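Local structure of alcohol dehydrogenase (Escherichia coli, 5VM2) at residues A19-P24 / T126-H131; P153-M158 / N295-T300; T184-K189 / E210-T215; D200-R205 / N334-I339; S313-I318 / K340-I345. The protein is of unknown specificity but belongs to the zinc-containing alcohol dehydrogenases and probably oxidises an alcohol with NAD or NADP as hydride acceptor. One frame throughout, in Å; residues are numbered along the deposited sequence. Where two conformers were deposited one is given.

Interaction 1 of 5, residues A19-P24 / T126-H131; sequences AEIPVP and THYLCH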
# COMPACT_ATOMS: atom_id res chain seq x y z
N ALA A 19 0.17 6.43 26.70
CA ALA A 19 -0.52 7.46 25.95
C ALA A 19 -1.94 7.56 26.47
O ALA A 19 -2.49 6.60 27.00
CB ALA A 19 -0.53 7.17 24.45
N GLU A 20 -2.53 8.74 26.31
CA GLU A 20 -3.90 8.95 26.73
C GLU A 20 -4.85 8.46 25.64
O GLU A 20 -4.51 8.43 24.45
CB GLU A 20 -4.16 10.42 27.03
CG GLU A 20 -3.45 10.91 28.28
CD GLU A 20 -4.36 11.67 29.21
OE1 GLU A 20 -5.59 11.68 28.96
OE2 GLU A 20 -3.86 12.26 30.19
N ILE A 21 -6.04 8.05 26.06
CA ILE A 21 -7.06 7.62 25.10
C ILE A 21 -7.63 8.86 24.44
O ILE A 21 -8.16 9.74 25.13
CB ILE A 21 -8.15 6.78 25.78
CG1 ILE A 21 -7.55 5.52 26.41
CG2 ILE A 21 -9.23 6.41 24.78
CD1 ILE A 21 -8.57 4.47 26.79
N PRO A 22 -7.54 8.98 23.12
CA PRO A 22 -8.03 10.19 22.46
C PRO A 22 -9.54 10.31 22.58
O PRO A 22 -10.26 9.32 22.74
CB PRO A 22 -7.61 10.01 21.00
CG PRO A 22 -6.66 8.84 20.99
CD PRO A 22 -7.03 7.99 22.15
N VAL A 23 -10.02 11.54 22.53
CA VAL A 23 -11.44 11.84 22.56
C VAL A 23 -11.88 12.16 21.14
O VAL A 23 -11.32 13.08 20.52
CB VAL A 23 -11.76 13.01 23.51
CG1 VAL A 23 -13.18 13.50 23.29
CG2 VAL A 23 -11.54 12.59 24.95
N PRO A 24 -12.86 11.45 20.58
CA PRO A 24 -13.26 11.71 19.19
C PRO A 24 -13.92 13.08 19.07
O PRO A 24 -14.77 13.44 19.88
CB PRO A 24 -14.25 10.58 18.88
CG PRO A 24 -14.37 9.75 20.13
CD PRO A 24 -13.78 10.52 21.26
N THR A 126 -0.96 1.74 17.99
CA THR A 126 -1.49 2.19 19.27
C THR A 126 -2.76 1.39 19.53
O THR A 126 -3.32 0.78 18.62
CB THR A 126 -1.79 3.70 19.26
OG1 THR A 126 -2.31 4.11 20.54
CG2 THR A 126 -2.78 4.05 18.17
N HIS A 127 -3.19 1.38 20.79
CA HIS A 127 -4.40 0.63 21.12
C HIS A 127 -5.66 1.37 20.69
O HIS A 127 -6.65 0.74 20.31
CB HIS A 127 -4.46 0.33 22.62
CG HIS A 127 -3.51 -0.74 23.06
ND1 HIS A 127 -3.67 -2.07 22.72
CD2 HIS A 127 -2.38 -0.68 23.80
CE1 HIS A 127 -2.69 -2.78 23.24
NE2 HIS A 127 -1.89 -1.96 23.90
N TYR A 128 -5.64 2.70 20.73
CA TYR A 128 -6.81 3.52 20.46
C TYR A 128 -6.42 4.71 19.60
O TYR A 128 -5.42 5.37 19.87
CB TYR A 128 -7.46 4.02 21.76
CG TYR A 128 -8.04 2.93 22.63
CD1 TYR A 128 -9.34 2.48 22.44
CD2 TYR A 128 -7.28 2.34 23.63
CE1 TYR A 128 -9.87 1.48 23.23
CE2 TYR A 128 -7.80 1.33 24.43
CZ TYR A 128 -9.10 0.90 24.22
OH TYR A 128 -9.63 -0.10 25.00
N LEU A 129 -7.22 4.98 18.57
CA LEU A 129 -7.01 6.16 17.75
C LEU A 129 -8.35 6.68 17.25
O LEU A 129 -9.35 5.96 17.23
CB LEU A 129 -6.06 5.88 16.57
CG LEU A 129 -6.42 4.88 15.46
CD1 LEU A 129 -7.33 5.49 14.39
CD2 LEU A 129 -5.16 4.34 14.82
N CYS A 130 -8.35 7.94 16.83
CA CYS A 130 -9.54 8.59 16.29
C CYS A 130 -9.33 8.88 14.80
O CYS A 130 -8.22 9.20 14.37
CB CYS A 130 -9.84 9.89 17.03
SG CYS A 130 -10.27 9.64 18.76
N HIS A 131 -10.41 8.76 14.03
CA HIS A 131 -10.34 8.99 12.60
C HIS A 131 -11.65 9.61 12.14
O HIS A 131 -12.71 9.28 12.70
CB HIS A 131 -10.08 7.69 11.83
CG HIS A 131 -9.43 7.90 10.50
ND1 HIS A 131 -8.22 8.55 10.36
CD2 HIS A 131 -9.82 7.58 9.24
CE1 HIS A 131 -7.89 8.60 9.08
NE2 HIS A 131 -8.85 8.02 8.38
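C130 and Y128, two residues apart on strand 128-132 and therefore on the same side of it, receive the proline-rich loop A19-P24 that runs alongside. The thiol of C130 serves as a small, polarisable cushion: P22 CB approaches C130 SG to 3.5 Å, and the backbone N of P24 lies 3.6 Å from that same SG. Neither P22 CB nor the hydrogen-free N of P24 can donate a hydrogen bond, so both contacts are van der Waals. C130 CB points at the loop, and chi1 of -65° then sets SG against both P22 CB and P24 N.

Towards the start of the strand the phenol of Y128 offers a broad apolar surface. I21 CD1 sits over one face of this ring, 4.2 Å from its centroid and shifted toward the rim, a CH-pi contact. P22 fills the step between tyrosine and cysteine: its CD is 4.0 Å from Y128 CB, and its rigid ring crosses the tyrosine side chain at about a right angle. Y128 O, close to the same proline ring, accepts a hydrogen bond from N3 ND2. L129 points the other way, onto I31 and V33 of strand 28-37, the antiparallel neighbour of strand 128-132 in the GroES-like domain; the loop itself, with P24 resting on L30, leads from strand 13-19 into strand 28-37.

Interaction 2 of 5, residues P153-M158 / N295-T300; sequences PAAVGM and NRYPVT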
# COMPACT_ATOMS: atom_id res chain seq x y z
N PRO A 153 -2.87 -1.40 1.22
CA PRO A 153 -1.98 -1.70 0.09
C PRO A 153 -2.72 -2.25 -1.11
O PRO A 153 -2.30 -1.99 -2.25
CB PRO A 153 -0.99 -2.72 0.68
CG PRO A 153 -1.74 -3.36 1.82
CD PRO A 153 -2.57 -2.24 2.39
N ALA A 154 -3.81 -3.00 -0.91
CA ALA A 154 -4.61 -3.43 -2.05
C ALA A 154 -5.18 -2.23 -2.80
O ALA A 154 -5.26 -2.24 -4.03
CB ALA A 154 -5.72 -4.36 -1.58
N ALA A 155 -5.58 -1.19 -2.06
CA ALA A 155 -6.07 0.02 -2.70
C ALA A 155 -5.00 0.70 -3.54
O ALA A 155 -5.31 1.33 -4.56
CB ALA A 155 -6.60 0.99 -1.63
N VAL A 156 -3.74 0.61 -3.11
CA VAL A 156 -2.63 1.13 -3.90
C VAL A 156 -2.58 0.46 -5.27
O VAL A 156 -2.46 1.13 -6.31
CB VAL A 156 -1.30 0.95 -3.15
CG1 VAL A 156 -0.12 1.30 -4.05
CG2 VAL A 156 -1.28 1.78 -1.88
N GLY A 157 -2.66 -0.87 -5.29
CA GLY A 157 -2.65 -1.58 -6.56
C GLY A 157 -3.91 -1.35 -7.36
O GLY A 157 -3.87 -1.27 -8.59
N MET A 158 -5.05 -1.23 -6.68
CA MET A 158 -6.31 -0.96 -7.37
C MET A 158 -6.27 0.39 -8.07
O MET A 158 -6.71 0.52 -9.22
CB MET A 158 -7.47 -1.02 -6.39
CG MET A 158 -8.85 -1.00 -7.05
SD MET A 158 -9.22 -2.51 -7.99
CE MET A 158 -8.62 -3.75 -6.86
N ASN A 295 -10.63 7.43 -3.86
CA ASN A 295 -11.95 6.83 -4.07
C ASN A 295 -11.87 5.34 -4.43
O ASN A 295 -12.72 4.83 -5.16
CB ASN A 295 -12.74 7.58 -5.15
CG ASN A 295 -12.69 9.09 -4.96
OD1 ASN A 295 -13.00 9.60 -3.89
ND2 ASN A 295 -12.29 9.81 -6.01
N ARG A 296 -10.90 4.62 -3.86
CA ARG A 296 -10.70 3.21 -4.17
C ARG A 296 -11.11 2.26 -3.05
O ARG A 296 -11.14 1.04 -3.28
CB ARG A 296 -9.23 2.93 -4.52
CG ARG A 296 -8.60 3.91 -5.48
CD ARG A 296 -9.35 3.97 -6.82
NE ARG A 296 -8.58 4.73 -7.80
CZ ARG A 296 -8.97 4.96 -9.05
NH1 ARG A 296 -10.13 4.49 -9.49
NH2 ARG A 296 -8.19 5.66 -9.86
N TYR A 297 -11.36 2.76 -1.84
CA TYR A 297 -11.61 1.85 -0.72
C TYR A 297 -12.86 1.00 -0.94
O TYR A 297 -12.78 -0.23 -0.78
CB TYR A 297 -11.67 2.63 0.60
CG TYR A 297 -10.40 2.47 1.42
CD1 TYR A 297 -9.16 2.76 0.88
CD2 TYR A 297 -10.45 2.03 2.74
CE1 TYR A 297 -7.99 2.62 1.61
CE2 TYR A 297 -9.28 1.88 3.49
CZ TYR A 297 -8.06 2.18 2.92
OH TYR A 297 -6.90 2.04 3.65
N PRO A 298 -14.01 1.56 -1.32
CA PRO A 298 -15.20 0.69 -1.48
C PRO A 298 -15.01 -0.41 -2.50
O PRO A 298 -15.31 -1.58 -2.21
CB PRO A 298 -16.30 1.68 -1.88
CG PRO A 298 -15.86 2.98 -1.26
CD PRO A 298 -14.37 2.98 -1.45
N VAL A 299 -14.49 -0.09 -3.69
CA VAL A 299 -14.34 -1.11 -4.72
C VAL A 299 -13.30 -2.15 -4.32
O VAL A 299 -13.39 -3.32 -4.71
CB VAL A 299 -14.01 -0.46 -6.08
CG1 VAL A 299 -12.61 0.13 -6.08
CG2 VAL A 299 -14.15 -1.49 -7.21
N THR A 300 -12.30 -1.75 -3.53
CA THR A 300 -11.28 -2.70 -3.08
C THR A 300 -11.85 -3.61 -2.00
O THR A 300 -11.64 -4.83 -2.04
CB THR A 300 -10.05 -1.95 -2.57
OG1 THR A 300 -9.57 -1.06 -3.59
CG2 THR A 300 -8.95 -2.93 -2.17
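R296 meets helix 145-163 through the base of its side chain, R296 CB lying 4.2 Å from the carbonyl oxygen of A155. Its long chain continues along that helix, past M162, to a hydrogen bond between R296 NE and H159 ND1, so the aliphatic part packs while the charged end finds a polar partner. Y297 starts away from the helix but swings its ring back, bringing CE1 to 3.9 Å from A155 CB. The small methyl of alanine lets this large ring approach, at an oblique angle, and the same ring also meets that of Y137.

Here the chain has just left strand 286-290, an outermost strand of the parallel Rossmann sheet, and begins helix 297-305; the partner helix carries E152, a ligand of the bound magnesium ion, one residue before the segment P153-M158. V299 follows with its CG1 branch 4.0 Å from M158 CG. That CG is anti to the backbone N of M158 (chi1 -169°), which also puts it beside T300 OG1.

T300 closes the segment with two different branches. Its OG1, anti to the carbonyl carbon at chi1 -56°, reaches back one turn and donates to R296 O over 2.6 Å, from 37° above the carbonyl plane. R296 O takes T300 N as well, so it is gripped twice. The hydroxyl thus enters an apolar setting already satisfied, 3.5 Å from M158 CB, while T300 CG2 touches A154 CB at 3.6 Å.

Interaction 3 of 5, residues T184-K189 / E210-T215; sequences TLQACK and EQLGAT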
# COMPACT_ATOMS: atom_id res chain seq x y z
N THR A 184 -1.08 -5.12 -7.29
CA THR A 184 -1.34 -4.64 -8.65
C THR A 184 -1.78 -5.79 -9.55
O THR A 184 -2.70 -5.64 -10.36
CB THR A 184 -0.09 -3.96 -9.21
OG1 THR A 184 0.32 -2.91 -8.31
CG2 THR A 184 -0.38 -3.36 -10.58
N LEU A 185 -1.14 -6.96 -9.41
CA LEU A 185 -1.54 -8.15 -10.16
C LEU A 185 -3.01 -8.49 -9.94
O LEU A 185 -3.77 -8.67 -10.89
CB LEU A 185 -0.64 -9.32 -9.77
CG LEU A 185 -1.09 -10.76 -9.99
CD1 LEU A 185 -1.20 -11.06 -11.49
CD2 LEU A 185 -0.11 -11.72 -9.29
N GLN A 186 -3.43 -8.58 -8.68
CA GLN A 186 -4.82 -8.91 -8.39
C GLN A 186 -5.76 -7.81 -8.87
O GLN A 186 -6.87 -8.10 -9.33
CB GLN A 186 -4.98 -9.19 -6.90
CG GLN A 186 -4.13 -10.36 -6.44
CD GLN A 186 -4.61 -10.94 -5.14
OE1 GLN A 186 -5.59 -11.68 -5.11
NE2 GLN A 186 -3.93 -10.62 -4.05
N ALA A 187 -5.33 -6.55 -8.78
CA ALA A 187 -6.16 -5.47 -9.33
C ALA A 187 -6.31 -5.61 -10.84
O ALA A 187 -7.42 -5.46 -11.37
CB ALA A 187 -5.57 -4.11 -8.96
N CYS A 188 -5.22 -5.91 -11.54
CA CYS A 188 -5.31 -6.11 -12.99
C CYS A 188 -6.26 -7.26 -13.32
O CYS A 188 -7.02 -7.18 -14.29
CB CYS A 188 -3.93 -6.38 -13.58
SG CYS A 188 -2.84 -4.93 -13.56
N LYS A 189 -6.24 -8.33 -12.52
CA LYS A 189 -7.17 -9.43 -12.74
C LYS A 189 -8.61 -8.97 -12.54
O LYS A 189 -9.50 -9.33 -13.33
CB LYS A 189 -6.86 -10.58 -11.79
CG LYS A 189 -5.53 -11.26 -12.03
CD LYS A 189 -5.66 -12.77 -11.92
CE LYS A 189 -5.94 -13.21 -10.49
NZ LYS A 189 -6.89 -14.36 -10.42
N GLU A 210 2.31 -16.54 -9.18
CA GLU A 210 1.59 -17.59 -9.91
C GLU A 210 0.36 -18.04 -9.14
O GLU A 210 -0.69 -18.29 -9.75
CB GLU A 210 2.54 -18.76 -10.17
CG GLU A 210 1.85 -20.06 -10.59
CD GLU A 210 1.38 -20.04 -12.03
OE1 GLU A 210 0.61 -20.94 -12.42
OE2 GLU A 210 1.79 -19.13 -12.78
N GLN A 211 0.45 -18.14 -7.82
CA GLN A 211 -0.73 -18.50 -7.03
C GLN A 211 -1.81 -17.44 -7.15
O GLN A 211 -3.00 -17.75 -7.22
CB GLN A 211 -0.34 -18.71 -5.56
CG GLN A 211 -1.53 -18.92 -4.64
CD GLN A 211 -1.13 -19.16 -3.19
OE1 GLN A 211 -0.03 -19.65 -2.90
NE2 GLN A 211 -2.01 -18.80 -2.27
N LEU A 212 -1.42 -16.17 -7.16
CA LEU A 212 -2.37 -15.07 -7.23
C LEU A 212 -2.82 -14.74 -8.65
O LEU A 212 -3.56 -13.77 -8.84
CB LEU A 212 -1.78 -13.83 -6.56
CG LEU A 212 -1.67 -13.96 -5.04
CD1 LEU A 212 -1.16 -12.68 -4.40
CD2 LEU A 212 -3.00 -14.38 -4.44
N GLY A 213 -2.39 -15.50 -9.65
CA GLY A 213 -2.98 -15.42 -10.97
C GLY A 213 -2.12 -14.88 -12.09
O GLY A 213 -2.65 -14.60 -13.17
N ALA A 214 -0.81 -14.73 -11.88
CA ALA A 214 0.06 -14.29 -12.97
C ALA A 214 0.00 -15.29 -14.11
O ALA A 214 0.06 -16.50 -13.89
CB ALA A 214 1.50 -14.15 -12.46
N THR A 215 -0.13 -14.78 -15.34
CA THR A 215 -0.12 -15.66 -16.51
C THR A 215 1.25 -16.30 -16.70
O THR A 215 1.36 -17.50 -16.96
CB THR A 215 -0.50 -14.87 -17.77
OG1 THR A 215 -1.80 -14.29 -17.60
CG2 THR A 215 -0.51 -15.78 -18.99
O HOH W 1 -6.25 -13.67 -6.81
O HOH W 2 -5.54 -17.15 -8.98
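L185, Q186 and K189 on one side of helix 179-190 pack against the turn L212-A214 that ends helix 203-211, a largely apolar helix-to-turn contact within the Rossmann fold. Helix 179-190 follows strand 171-175 and a glycine-rich turn consistent with the GxGxxG pattern of dinucleotide-binding proteins, while the turn carries the chain from helix 203-211 into strand 216-219.

The turn is a Schellman motif: G213 adopts a positive phi of 113°, which glycine tolerates easily, and two bonds run back into the last helical turn, one of them a weak bond from G213 N to E210 O. The lysine chain makes use of the missing side chain, passing K189 CE within 3.7 Å of G213 CA. L185 reaches across with both methyls. CD2 lies 3.8 Å from L212 CB, and CD1 lies 3.7 Å from the backbone N of A214; the CG stands anti to the backbone N (chi1 158°), which projects the branched end away from its own helix. Leucine suits this place because its fork straddles two turn residues, and it also touches I174 and I196 of the parallel sheet.

The side chains of Q186 and L212 cross obliquely, both L212 methyls lying over one face of the flat amide, with NE2 3.5 Å from L212 CD1. The amide is held by polar bonds too, NE2 donating to D310 O. One water bridges the segments, donating to Q211 O and making a weak bond with K189 NZ; another donates to Q186 OE1 over 2.7 Å.

Interaction 4 of 5, residues D200-R205 / N334-I339; sequences DVLEKR and NKRDII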
# COMPACT_ATOMS: atom_id res chain seq x y z
N ASP A 200 10.33 -10.83 -11.06
CA ASP A 200 11.04 -10.55 -9.81
C ASP A 200 12.33 -11.38 -9.80
O ASP A 200 12.69 -11.99 -10.81
CB ASP A 200 10.16 -10.85 -8.59
CG ASP A 200 10.74 -10.28 -7.30
OD1 ASP A 200 10.09 -9.41 -6.68
OD2 ASP A 200 11.86 -10.69 -6.93
N VAL A 201 13.01 -11.41 -8.66
CA VAL A 201 14.27 -12.13 -8.52
C VAL A 201 14.23 -13.17 -7.42
O VAL A 201 15.23 -13.87 -7.21
CB VAL A 201 15.45 -11.17 -8.31
CG1 VAL A 201 15.67 -10.32 -9.54
CG2 VAL A 201 15.21 -10.30 -7.07
N LEU A 202 13.12 -13.30 -6.70
CA LEU A 202 13.00 -14.24 -5.59
C LEU A 202 11.94 -15.28 -5.93
O LEU A 202 10.80 -14.93 -6.23
CB LEU A 202 12.67 -13.51 -4.29
CG LEU A 202 13.82 -12.67 -3.73
CD1 LEU A 202 13.35 -11.76 -2.61
CD2 LEU A 202 14.97 -13.55 -3.27
N GLU A 203 12.33 -16.56 -5.88
CA GLU A 203 11.42 -17.62 -6.31
C GLU A 203 10.18 -17.69 -5.43
O GLU A 203 9.10 -18.08 -5.91
CB GLU A 203 12.14 -18.97 -6.32
CG GLU A 203 13.00 -19.21 -7.56
CD GLU A 203 12.19 -19.23 -8.85
OE1 GLU A 203 11.00 -19.60 -8.80
OE2 GLU A 203 12.75 -18.88 -9.91
N LYS A 204 10.29 -17.31 -4.15
CA LYS A 204 9.12 -17.35 -3.28
C LYS A 204 8.08 -16.31 -3.69
O LYS A 204 6.88 -16.56 -3.59
CB LYS A 204 9.54 -17.13 -1.82
CG LYS A 204 10.48 -18.19 -1.26
CD LYS A 204 10.23 -19.56 -1.86
CE LYS A 204 11.46 -20.44 -1.74
NZ LYS A 204 11.33 -21.70 -2.52
N ARG A 205 8.53 -15.14 -4.16
CA ARG A 205 7.59 -14.13 -4.63
C ARG A 205 6.96 -14.54 -5.95
O ARG A 205 5.77 -14.29 -6.18
CB ARG A 205 8.29 -12.78 -4.76
CG ARG A 205 8.82 -12.22 -3.45
CD ARG A 205 9.26 -10.76 -3.60
NE ARG A 205 9.56 -10.16 -2.30
CZ ARG A 205 9.91 -8.89 -2.13
NH1 ARG A 205 10.02 -8.08 -3.18
NH2 ARG A 205 10.17 -8.43 -0.91
N ASN A 334 15.22 -9.91 7.33
CA ASN A 334 14.69 -10.99 6.51
C ASN A 334 13.66 -10.47 5.52
O ASN A 334 12.57 -11.03 5.39
CB ASN A 334 14.08 -12.09 7.39
CG ASN A 334 13.96 -13.42 6.66
OD1 ASN A 334 14.57 -13.62 5.61
ND2 ASN A 334 13.15 -14.32 7.21
N LYS A 335 14.01 -9.39 4.82
CA LYS A 335 13.19 -8.92 3.71
C LYS A 335 13.03 -9.99 2.63
O LYS A 335 12.07 -9.95 1.86
CB LYS A 335 13.81 -7.66 3.11
CG LYS A 335 12.82 -6.57 2.72
CD LYS A 335 13.55 -5.31 2.29
CE LYS A 335 12.67 -4.43 1.42
NZ LYS A 335 12.26 -5.12 0.17
N ARG A 336 13.96 -10.95 2.58
CA ARG A 336 13.95 -11.99 1.56
C ARG A 336 12.75 -12.91 1.67
O ARG A 336 12.31 -13.48 0.66
CB ARG A 336 15.25 -12.81 1.65
CG ARG A 336 15.53 -13.70 0.45
CD ARG A 336 15.59 -15.17 0.84
NE ARG A 336 15.65 -16.05 -0.32
CZ ARG A 336 14.58 -16.54 -0.95
NH1 ARG A 336 13.36 -16.24 -0.51
NH2 ARG A 336 14.73 -17.33 -2.00
N ASP A 337 12.21 -13.10 2.87
CA ASP A 337 11.21 -14.13 3.12
C ASP A 337 9.85 -13.56 3.50
O ASP A 337 8.94 -14.34 3.81
CB ASP A 337 11.70 -15.08 4.21
CG ASP A 337 12.70 -16.10 3.69
OD1 ASP A 337 12.33 -16.89 2.80
OD2 ASP A 337 13.85 -16.11 4.18
N ILE A 338 9.67 -12.25 3.46
CA ILE A 338 8.43 -11.61 3.88
C ILE A 338 7.70 -11.09 2.65
O ILE A 338 8.23 -10.25 1.91
CB ILE A 338 8.67 -10.48 4.89
CG1 ILE A 338 9.37 -11.01 6.13
CG2 ILE A 338 7.35 -9.82 5.26
CD1 ILE A 338 9.70 -9.95 7.16
N ILE A 339 6.50 -11.61 2.41
CA ILE A 339 5.60 -10.98 1.45
C ILE A 339 4.85 -9.83 2.11
O ILE A 339 4.89 -8.69 1.63
CB ILE A 339 4.63 -12.03 0.87
CG1 ILE A 339 5.40 -13.18 0.25
CG2 ILE A 339 3.70 -11.39 -0.14
CD1 ILE A 339 6.19 -12.78 -0.98
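L202 slides a methyl over the guanidinium of R336, CD2 standing 3.8 Å above its plane and over its centre, so that the flat group covers the leucine as a lid. At the edge of the same guanidinium, K204 CG comes within 3.6 Å of R336 NH1; the lysine offers its aliphatic part here while its amino end leads away. A bend at chi2 (-119°) turns the arginine, which starts away from L202, back across it. R336 NH1 also forms a salt bridge with D337 OD1, but R336 is poorly ordered, and this surface cover is probably mobile.

R205 and I339 run past one another in opposite directions, with R205 CG 3.7 Å from I339 CD1. Beyond that apolar overlap R205 NH2 lies 3.7 Å from K335 O, too long for a hydrogen bond, and 4.1 Å from the like-charged K335 NZ, while R205 NH1 makes a long salt bridge with D200 OD1.

D200 ties the turn together: its OD2 accepts from L202 N over 2.9 Å, an Asx turn, and OD1 accepts from A177 N of the glycine-rich turn. An acidic residue closing the second strand of the sheet before its helix is characteristic of Rossmann folds, where in NAD-dependent relatives it commonly binds the adenosine ribose.

Interaction 5 of 5, residues S313-I318 / K340-I345; sequences SMVTHI and KGVIKI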
# COMPACT_ATOMS: atom_id res chain seq x y z
N SER A 313 -3.94 -14.62 1.97
CA SER A 313 -2.84 -15.50 1.57
C SER A 313 -1.51 -14.77 1.49
O SER A 313 -0.46 -15.43 1.44
CB SER A 313 -3.15 -16.15 0.22
OG SER A 313 -4.22 -17.08 0.33
N MET A 314 -1.50 -13.44 1.47
CA MET A 314 -0.24 -12.73 1.34
C MET A 314 0.48 -12.57 2.68
O MET A 314 1.70 -12.40 2.69
CB MET A 314 -0.48 -11.36 0.70
CG MET A 314 -1.14 -11.47 -0.67
SD MET A 314 -1.47 -9.88 -1.43
CE MET A 314 0.15 -9.12 -1.31
N VAL A 315 -0.25 -12.66 3.79
CA VAL A 315 0.35 -12.47 5.11
C VAL A 315 1.26 -13.66 5.41
O VAL A 315 0.79 -14.79 5.58
CB VAL A 315 -0.71 -12.31 6.20
CG1 VAL A 315 -0.06 -12.10 7.56
CG2 VAL A 315 -1.61 -11.14 5.86
N THR A 316 2.57 -13.40 5.48
CA THR A 316 3.54 -14.45 5.79
C THR A 316 4.02 -14.41 7.23
O THR A 316 4.59 -15.40 7.70
CB THR A 316 4.74 -14.34 4.84
OG1 THR A 316 5.24 -12.99 4.86
CG2 THR A 316 4.32 -14.69 3.42
N HIS A 317 3.81 -13.30 7.94
CA HIS A 317 4.28 -13.16 9.31
C HIS A 317 3.32 -12.28 10.10
O HIS A 317 2.92 -11.22 9.62
CB HIS A 317 5.69 -12.56 9.36
CG HIS A 317 6.72 -13.36 8.63
ND1 HIS A 317 6.96 -13.22 7.28
CD2 HIS A 317 7.57 -14.32 9.06
CE1 HIS A 317 7.92 -14.05 6.91
NE2 HIS A 317 8.30 -14.74 7.97
N ILE A 318 2.97 -12.72 11.30
CA ILE A 318 2.16 -11.94 12.23
C ILE A 318 2.95 -11.78 13.52
O ILE A 318 3.36 -12.78 14.13
CB ILE A 318 0.80 -12.61 12.50
CG1 ILE A 318 -0.02 -12.71 11.21
CG2 ILE A 318 0.03 -11.85 13.57
CD1 ILE A 318 -1.28 -13.54 11.35
N LYS A 340 4.19 -10.10 3.23
CA LYS A 340 3.52 -9.06 4.00
C LYS A 340 3.52 -9.47 5.47
O LYS A 340 3.05 -10.55 5.81
CB LYS A 340 2.08 -8.85 3.51
CG LYS A 340 1.39 -7.65 4.15
CD LYS A 340 2.14 -6.36 3.88
CE LYS A 340 1.23 -5.16 4.07
NZ LYS A 340 2.01 -3.88 4.12
N GLY A 341 4.06 -8.60 6.31
CA GLY A 341 3.98 -8.78 7.75
C GLY A 341 2.95 -7.84 8.33
O GLY A 341 2.72 -6.75 7.82
N VAL A 342 2.29 -8.30 9.40
CA VAL A 342 1.34 -7.47 10.14
C VAL A 342 1.65 -7.60 11.62
O VAL A 342 2.31 -8.54 12.07
CB VAL A 342 -0.13 -7.86 9.87
CG1 VAL A 342 -0.42 -7.85 8.37
CG2 VAL A 342 -0.45 -9.21 10.47
N ILE A 343 1.18 -6.62 12.38
CA ILE A 343 1.35 -6.58 13.82
C ILE A 343 -0.03 -6.68 14.46
O ILE A 343 -0.92 -5.89 14.14
CB ILE A 343 2.09 -5.31 14.28
CG1 ILE A 343 3.51 -5.31 13.73
CG2 ILE A 343 2.11 -5.24 15.80
CD1 ILE A 343 4.18 -3.96 13.77
N LYS A 344 -0.21 -7.67 15.32
CA LYS A 344 -1.46 -7.91 16.02
C LYS A 344 -1.47 -7.11 17.31
O LYS A 344 -0.58 -7.27 18.15
CB LYS A 344 -1.65 -9.40 16.30
CG LYS A 344 -2.99 -9.75 16.93
CD LYS A 344 -3.07 -11.24 17.23
CE LYS A 344 -4.50 -11.74 17.12
NZ LYS A 344 -5.47 -10.86 17.83
N ILE A 345 -2.47 -6.25 17.48
CA ILE A 345 -2.58 -5.46 18.70
C ILE A 345 -3.76 -5.97 19.53
O ILE A 345 -4.90 -5.52 19.36
CB ILE A 345 -2.73 -3.96 18.40
CG1 ILE A 345 -1.56 -3.47 17.55
CG2 ILE A 345 -2.81 -3.16 19.69
CD1 ILE A 345 -1.74 -2.08 17.02
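K340 O is approached by several groups of the neighbouring strand. T316 N donates to it over 2.9 Å, V315 CA adds a CA-H...O contact at 3.4 Å, and T316 OG1 is 3.4 Å from K340 O, at best a weak and unsettled bond. Threonine suits this place because its hydroxyl pairs with H317 ND1 at 3.0 Å, either being the donor, and is hydrogen-bonded to I339 N, tying the loop before strand 340-344 to it.

One step on, V342 N donates to H317 O over 3.0 Å, continuing the parallel pairing, with G341 CA 3.3 Å from the same oxygen. The side chains of I318 and V342 lie side by side and point the same way, I318 CG1 meeting V342 CG2 at 3.6 Å. A chi1 of -54° puts V342 CG1 anti to the carbonyl carbon and leaves CG2 in the crowded position, facing I318.

K340 leads away toward the metal site: its NZ forms a salt bridge with E66, a magnesium ligand, and bonds I38 O and the oxidised cysteine at position 39. Strand 340-344 lies between strand 315-320, to which helix 324-333 links it in a beta-alpha-beta unit, and the antiparallel strand 28-37, while V315 and I318 rest on helix 145-163.

How the interactions relate
Interaction 5 touches each of the other four. At its far end I345 CG2 lies 3.3 Å from H127 ND1 of interaction 1, and at its start I339 N of interaction 4 probably hydrogen-bonds T316 OG1 over 3.1 Å. M314 meets Q186 and L212 of interaction 3, which also touches interaction 2, A187 CB lying 3.3 Å from G157 O. P153 of interaction 2 meets K340. The bound magnesium ion lies about 5 Å from the side chain of K340 and about 7 Å from that of Y297; its ligands, H65, E66 and E152, are consistent with the family's catalytic metal site. Interactions 1 and 3 lie farthest apart, about 37 Å between centres.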